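Local coordinates for protein ricin B lectin (Clostridium thermocellum, PDB 3VSF) that is an exo-beta-1,3-galactanase, probably cleaving glycosidic bonds at the ends of galactan chains, with a GH43 catalytic domain joined to a ricin-type lectin module that binds galactose, at residues 291-296 against 304-309; 324-329 against 338-343. All coordinates share one frame; numbering follows the deposited sequence.

How the contacts relate
Both contacts involve one four-stranded antiparallel sheet, a blade of the GH43 beta-propeller, and their centres lie 9 Å apart. Contact 1 pairs the first two strands as a hairpin; contact 2 follows it in the chain and packs the irregular segment 338-343, itself no strand of the sheet, against the third strand. Where the middle strands meet, Tyr305 N probably donates a hydrogen bond to Leu326 O (2.7 Å), and Met306 packs on Trp325. Contact 1 lies away from the annotated galactose sites, whereas contact 2 approaches the lectin module: the side chain of Tyr340 is about 6 Å from that of Asn440, a galactose-binding residue, although no galactose is bound to this chain in the model.

Contact 1 of 2, residues 291-296 against 304-309; sequences FIIPVQ and LYMGDR
Ile293 O receives the amide of Leu304 in a nearly straight bond, Leu304 N to Ile293 O being 2.8 Å with 166° at the hydrogen. The return bond, Ile293 N to Leu304 O, is longer (3.2 Å) and more bent. Leu304 O is also approached by a backbone C-H, 3.3 Å from Ile292 CA. Two residues along, Met306 N meets Phe291 O at 2.9 Å. Ile293–Leu304 and Phe291–Met306 are thus hydrogen-bonded antiparallel pairs, and Ile292–Tyr305 is the non-hydrogen-bonded pair between them. On the face of Ile293, Leu304 and Met306, the isoleucine and leucine side chains lie side by side, with Ile293 CD1 3.5 Å from Leu304 CB. Methionine suits its place because its chain is thin and unbranched: with CG anti to the carbonyl carbon (chi1 -57°) and the rest extended, it slants across to bring Met306 CE within 3.4 Å of Ile293 CD1. On the other face, Ile292 CG1 lies 4.3 Å from Tyr305 CD1, oblique to the ring, whose hydroxyl bonds to Ser287 OG. This hairpin of strands 288-296 and 301-309 supplies the first two of the four strands of a propeller blade; strand 322-330 pairs with the far edge of 301-309.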
loop_
_atom_site.group_PDB
_atom_site.type_symbol
_atom_site.label_atom_id
_atom_site.label_comp_id
_atom_site.label_asym_id
_atom_site.label_seq_id
_atom_site.Cartn_x
_atom_site.Cartn_y
_atom_site.Cartn_z
ATOM N N PHE A 291 1.866 -4.740 -6.010
ATOM C CA PHE A 291 2.116 -6.051 -5.418
ATOM C C PHE A 291 2.126 -6.020 -3.891
ATOM O O PHE A 291 2.457 -5.004 -3.282
ATOM C CB PHE A 291 3.435 -6.624 -5.940
ATOM C CG PHE A 291 3.583 -8.097 -5.712
ATOM C CD1 PHE A 291 2.831 -9.001 -6.444
ATOM C CD2 PHE A 291 4.472 -8.580 -4.770
ATOM C CE1 PHE A 291 2.963 -10.359 -6.239
ATOM C CE2 PHE A 291 4.608 -9.936 -4.564
ATOM C CZ PHE A 291 3.853 -10.828 -5.298
ATOM N N ILE A 292 1.765 -7.146 -3.282
ATOM C CA ILE A 292 1.726 -7.263 -1.827
ATOM C C ILE A 292 2.315 -8.596 -1.364
ATOM O O ILE A 292 1.766 -9.658 -1.653
ATOM C CB ILE A 292 0.284 -7.145 -1.291
ATOM C CG1 ILE A 292 -0.322 -5.792 -1.669
ATOM C CG2 ILE A 292 0.258 -7.337 0.218
ATOM C CD1 ILE A 292 -1.770 -5.634 -1.258
ATOM N N ILE A 293 3.433 -8.536 -0.644
ATOM C CA ILE A 293 4.072 -9.744 -0.124
ATOM C C ILE A 293 4.135 -9.779 1.399
ATOM O O ILE A 293 4.322 -8.749 2.046
ATOM C CB ILE A 293 5.505 -9.930 -0.671
ATOM C CG1 ILE A 293 6.084 -8.593 -1.139
ATOM C CG2 ILE A 293 5.521 -10.961 -1.789
ATOM C CD1 ILE A 293 6.364 -7.623 -0.013
ATOM N N PRO A 294 3.973 -10.977 1.975
ATOM C CA PRO A 294 4.122 -11.185 3.417
ATOM C C PRO A 294 5.592 -11.154 3.819
ATOM O O PRO A 294 6.394 -11.906 3.266
ATOM C CB PRO A 294 3.560 -12.597 3.631
ATOM C CG PRO A 294 2.796 -12.922 2.381
ATOM C CD PRO A 294 3.500 -12.192 1.291
ATOM N N VAL A 295 5.939 -10.288 4.765
ATOM C CA VAL A 295 7.297 -10.235 5.291
ATOM C C VAL A 295 7.355 -10.943 6.641
ATOM O O VAL A 295 6.876 -10.423 7.648
ATOM C CB VAL A 295 7.791 -8.787 5.446
ATOM C CG1 VAL A 295 9.210 -8.768 5.991
ATOM C CG2 VAL A 295 7.717 -8.058 4.114
ATOM N N GLN A 296 7.944 -12.134 6.652
ATOM C CA GLN A 296 7.968 -12.968 7.847
ATOM C C GLN A 296 9.280 -12.827 8.614
ATOM O O GLN A 296 10.357 -12.762 8.019
ATOM C CB GLN A 296 7.722 -14.431 7.469
ATOM C CG GLN A 296 7.577 -15.377 8.645
ATOM C CD GLN A 296 6.953 -16.700 8.245
ATOM O OE1 GLN A 296 5.999 -16.738 7.468
ATOM N NE2 GLN A 296 7.495 -17.795 8.767
ATOM N N LEU A 304 3.678 -6.265 3.283
ATOM C CA LEU A 304 4.170 -5.041 2.660
ATOM C C LEU A 304 3.391 -4.687 1.397
ATOM O O LEU A 304 3.148 -5.538 0.544
ATOM C CB LEU A 304 5.658 -5.168 2.330
ATOM C CG LEU A 304 6.262 -4.037 1.494
ATOM C CD1 LEU A 304 6.110 -2.699 2.202
ATOM C CD2 LEU A 304 7.724 -4.317 1.183
ATOM N N TYR A 305 3.004 -3.422 1.290
ATOM C CA TYR A 305 2.306 -2.923 0.114
ATOM C C TYR A 305 3.259 -2.163 -0.800
ATOM O O TYR A 305 4.021 -1.308 -0.343
ATOM C CB TYR A 305 1.144 -2.015 0.525
ATOM C CG TYR A 305 0.667 -1.093 -0.576
ATOM C CD1 TYR A 305 -0.372 -1.463 -1.418
ATOM C CD2 TYR A 305 1.257 0.149 -0.771
ATOM C CE1 TYR A 305 -0.810 -0.622 -2.425
ATOM C CE2 TYR A 305 0.828 0.996 -1.775
ATOM C CZ TYR A 305 -0.206 0.605 -2.599
ATOM O OH TYR A 305 -0.636 1.446 -3.598
ATOM N N MET A 306 3.211 -2.475 -2.090
ATOM C CA MET A 306 4.023 -1.774 -3.075
ATOM C C MET A 306 3.136 -1.028 -4.056
ATOM O O MET A 306 2.116 -1.549 -4.505
ATOM C CB MET A 306 4.912 -2.753 -3.836
ATOM C CG MET A 306 5.814 -3.577 -2.951
ATOM S SD MET A 306 6.810 -4.735 -3.899
ATOM C CE MET A 306 7.542 -5.666 -2.564
ATOM N N GLY A 307 3.533 0.193 -4.391
ATOM C CA GLY A 307 2.776 1.000 -5.324
ATOM C C GLY A 307 3.671 1.785 -6.259
ATOM O O GLY A 307 4.890 1.815 -6.091
ATOM N N ASP A 308 3.060 2.421 -7.250
ATOM C CA ASP A 308 3.797 3.250 -8.191
ATOM C C ASP A 308 3.186 4.641 -8.285
ATOM O O ASP A 308 1.992 4.791 -8.544
ATOM C CB ASP A 308 3.834 2.602 -9.579
ATOM C CG ASP A 308 4.819 1.450 -9.661
ATOM O OD1 ASP A 308 6.026 1.714 -9.842
ATOM O OD2 ASP A 308 4.387 0.284 -9.549
ATOM N N ARG A 309 4.010 5.657 -8.061
ATOM C CA ARG A 309 3.592 7.030 -8.288
ATOM C C ARG A 309 3.984 7.420 -9.706
ATOM O O ARG A 309 5.015 8.057 -9.928
ATOM C CB ARG A 309 4.231 7.972 -7.266
ATOM C CG ARG A 309 3.819 9.428 -7.423
ATOM C CD ARG A 309 4.182 10.237 -6.191
ATOM N NE ARG A 309 3.454 9.777 -5.012
ATOM C CZ ARG A 309 3.575 10.312 -3.802
ATOM N NH1 ARG A 309 4.400 11.332 -3.604
ATOM N NH2 ARG A 309 2.872 9.825 -2.789
#

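Contact 2 of 2, residues 324-329 against 338-343; sequences VWLPLN and LPYYDS
Leu326 and Leu338 cross at about a right angle, branched end against branched end, with Leu326 CD1 3.5 Å from Leu338 CD1. In Leu326, CG anti to the carbonyl carbon (chi1 -56°) is carried to the opposing segment, where the fork spreads its methyls: CD1 meets Leu338 and Pro339 O, and CD2 lies beside Tyr340, 4.1 Å from Tyr340 CD1 and oblique to that ring. Leu338 CD2 packs 3.3 Å from Pro327 O, with Leu328 CD1 a looser neighbour at 4.2 Å. A forked side chain therefore fits both positions, each leucine touching several neighbours. Strand 322-330 is the third of its GH43 propeller blade, and 338-343 is the irregular segment that follows the short outermost strand 336-337, so side chains rather than backbone pairing hold these two segments together. Rigid Pro327 and Tyr341 cross at about a right angle, Pro327 CG lying 3.8 Å from Tyr341 CE2, oblique to the ring. Asn329 likewise crosses Pro339, Asn329 ND2 being 3.7 Å from Pro339 CG. That ND2 bonds weakly to Glu337 OE1 and donates to a water 3.2 Å away, which also bonds to Tyr341 OH at 2.9 Å, in plane at the ring's edge.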
loop_
_atom_site.group_PDB
_atom_site.type_symbol
_atom_site.label_atom_id
_atom_site.label_comp_id
_atom_site.label_asym_id
_atom_site.label_seq_id
_atom_site.Cartn_x
_atom_site.Cartn_y
_atom_site.Cartn_z
ATOM N N VAL A 324 6.003 3.915 -3.672
ATOM C CA VAL A 324 5.333 4.128 -2.398
ATOM C C VAL A 324 5.125 2.802 -1.676
ATOM O O VAL A 324 4.301 1.984 -2.086
ATOM C CB VAL A 324 3.967 4.818 -2.586
ATOM C CG1 VAL A 324 3.186 4.820 -1.281
ATOM C CG2 VAL A 324 4.154 6.234 -3.108
ATOM N N TRP A 325 5.882 2.588 -0.605
ATOM C CA TRP A 325 5.752 1.368 0.186
ATOM C C TRP A 325 5.106 1.649 1.538
ATOM O O TRP A 325 5.514 2.562 2.257
ATOM C CB TRP A 325 7.114 0.698 0.380
ATOM C CG TRP A 325 7.666 0.086 -0.871
ATOM C CD1 TRP A 325 7.161 0.204 -2.133
ATOM C CD2 TRP A 325 8.826 -0.748 -0.979
ATOM N NE1 TRP A 325 7.937 -0.500 -3.021
ATOM C CE2 TRP A 325 8.965 -1.094 -2.338
ATOM C CE3 TRP A 325 9.761 -1.233 -0.059
ATOM C CZ2 TRP A 325 10.001 -1.904 -2.800
ATOM C CZ3 TRP A 325 10.789 -2.035 -0.519
ATOM C CH2 TRP A 325 10.901 -2.363 -1.877
ATOM N N LEU A 326 4.093 0.858 1.872
ATOM C CA LEU A 326 3.368 1.023 3.123
ATOM C C LEU A 326 3.028 -0.341 3.707
ATOM O O LEU A 326 2.948 -1.329 2.978
ATOM C CB LEU A 326 2.083 1.818 2.891
ATOM C CG LEU A 326 2.230 3.193 2.238
ATOM C CD1 LEU A 326 0.873 3.735 1.832
ATOM C CD2 LEU A 326 2.942 4.162 3.168
ATOM N N PRO A 327 2.833 -0.404 5.031
ATOM C CA PRO A 327 2.423 -1.656 5.670
ATOM C C PRO A 327 0.928 -1.900 5.500
ATOM O O PRO A 327 0.134 -0.973 5.649
ATOM C CB PRO A 327 2.749 -1.411 7.143
ATOM C CG PRO A 327 2.605 0.061 7.307
ATOM C CD PRO A 327 3.077 0.668 6.014
ATOM N N LEU A 328 0.556 -3.133 5.176
ATOM C CA LEU A 328 -0.849 -3.506 5.077
ATOM C C LEU A 328 -1.288 -4.173 6.375
ATOM O O LEU A 328 -0.921 -5.315 6.650
ATOM C CB LEU A 328 -1.078 -4.448 3.894
ATOM C CG LEU A 328 -2.518 -4.915 3.674
ATOM C CD1 LEU A 328 -3.429 -3.731 3.388
ATOM C CD2 LEU A 328 -2.592 -5.935 2.548
ATOM N N ASN A 329 -2.074 -3.455 7.171
ATOM C CA ASN A 329 -2.482 -3.942 8.483
ATOM C C ASN A 329 -3.846 -4.626 8.476
ATOM O O ASN A 329 -4.757 -4.212 7.760
ATOM C CB ASN A 329 -2.467 -2.799 9.500
ATOM C CG ASN A 329 -1.093 -2.170 9.649
ATOM O OD1 ASN A 329 -0.074 -2.859 9.601
ATOM N ND2 ASN A 329 -1.061 -0.854 9.827
ATOM N N LEU A 338 -4.764 0.487 5.380
ATOM C CA LEU A 338 -3.582 0.879 4.624
ATOM C C LEU A 338 -3.230 2.335 4.920
ATOM O O LEU A 338 -3.685 3.242 4.227
ATOM C CB LEU A 338 -3.810 0.666 3.124
ATOM C CG LEU A 338 -2.587 0.670 2.202
ATOM C CD1 LEU A 338 -2.189 2.082 1.801
ATOM C CD2 LEU A 338 -1.419 -0.067 2.846
ATOM N N PRO A 339 -2.419 2.555 5.963
ATOM C CA PRO A 339 -2.038 3.897 6.412
ATOM C C PRO A 339 -0.912 4.481 5.571
ATOM O O PRO A 339 -0.134 3.729 4.984
ATOM C CB PRO A 339 -1.540 3.646 7.834
ATOM C CG PRO A 339 -0.961 2.275 7.771
ATOM C CD PRO A 339 -1.830 1.503 6.810
ATOM N N TYR A 340 -0.829 5.805 5.514
ATOM C CA TYR A 340 0.258 6.465 4.803
ATOM C C TYR A 340 1.258 7.095 5.765
ATOM O O TYR A 340 0.918 8.001 6.525
ATOM C CB TYR A 340 -0.272 7.532 3.846
ATOM C CG TYR A 340 0.824 8.369 3.222
ATOM C CD1 TYR A 340 1.530 7.912 2.115
ATOM C CD2 TYR A 340 1.161 9.610 3.745
ATOM C CE1 TYR A 340 2.537 8.671 1.545
ATOM C CE2 TYR A 340 2.166 10.376 3.181
ATOM C CZ TYR A 340 2.849 9.902 2.082
ATOM O OH TYR A 340 3.848 10.661 1.518
ATOM N N TYR A 341 2.491 6.609 5.721
ATOM C CA TYR A 341 3.577 7.192 6.491
ATOM C C TYR A 341 4.580 7.804 5.525
ATOM O O TYR A 341 5.065 7.129 4.619
ATOM C CB TYR A 341 4.261 6.125 7.345
ATOM C CG TYR A 341 3.324 5.367 8.258
ATOM C CD1 TYR A 341 2.284 6.013 8.913
ATOM C CD2 TYR A 341 3.479 4.001 8.462
ATOM C CE1 TYR A 341 1.425 5.320 9.748
ATOM C CE2 TYR A 341 2.626 3.301 9.293
ATOM C CZ TYR A 341 1.602 3.965 9.934
ATOM O OH TYR A 341 0.750 3.269 10.762
ATOM N N ASP A 342 4.885 9.085 5.708
ATOM C CA ASP A 342 5.838 9.761 4.837
ATOM C C ASP A 342 7.194 9.065 4.910
ATOM O O ASP A 342 7.999 9.147 3.981
ATOM C CB ASP A 342 5.968 11.235 5.221
ATOM C CG ASP A 342 6.546 12.078 4.102
ATOM O OD1 ASP A 342 5.763 12.551 3.249
ATOM O OD2 ASP A 342 7.779 12.269 4.073
ATOM N N SER A 343 7.436 8.378 6.022
ATOM C CA SER A 343 8.646 7.584 6.202
ATOM C C SER A 343 8.303 6.276 6.908
ATOM O O SER A 343 7.586 6.271 7.908
ATOM C CB SER A 343 9.688 8.362 7.008
ATOM O OG SER A 343 10.067 9.553 6.340
HETATM O O HOH W 1 1.444 0.462 11.292
#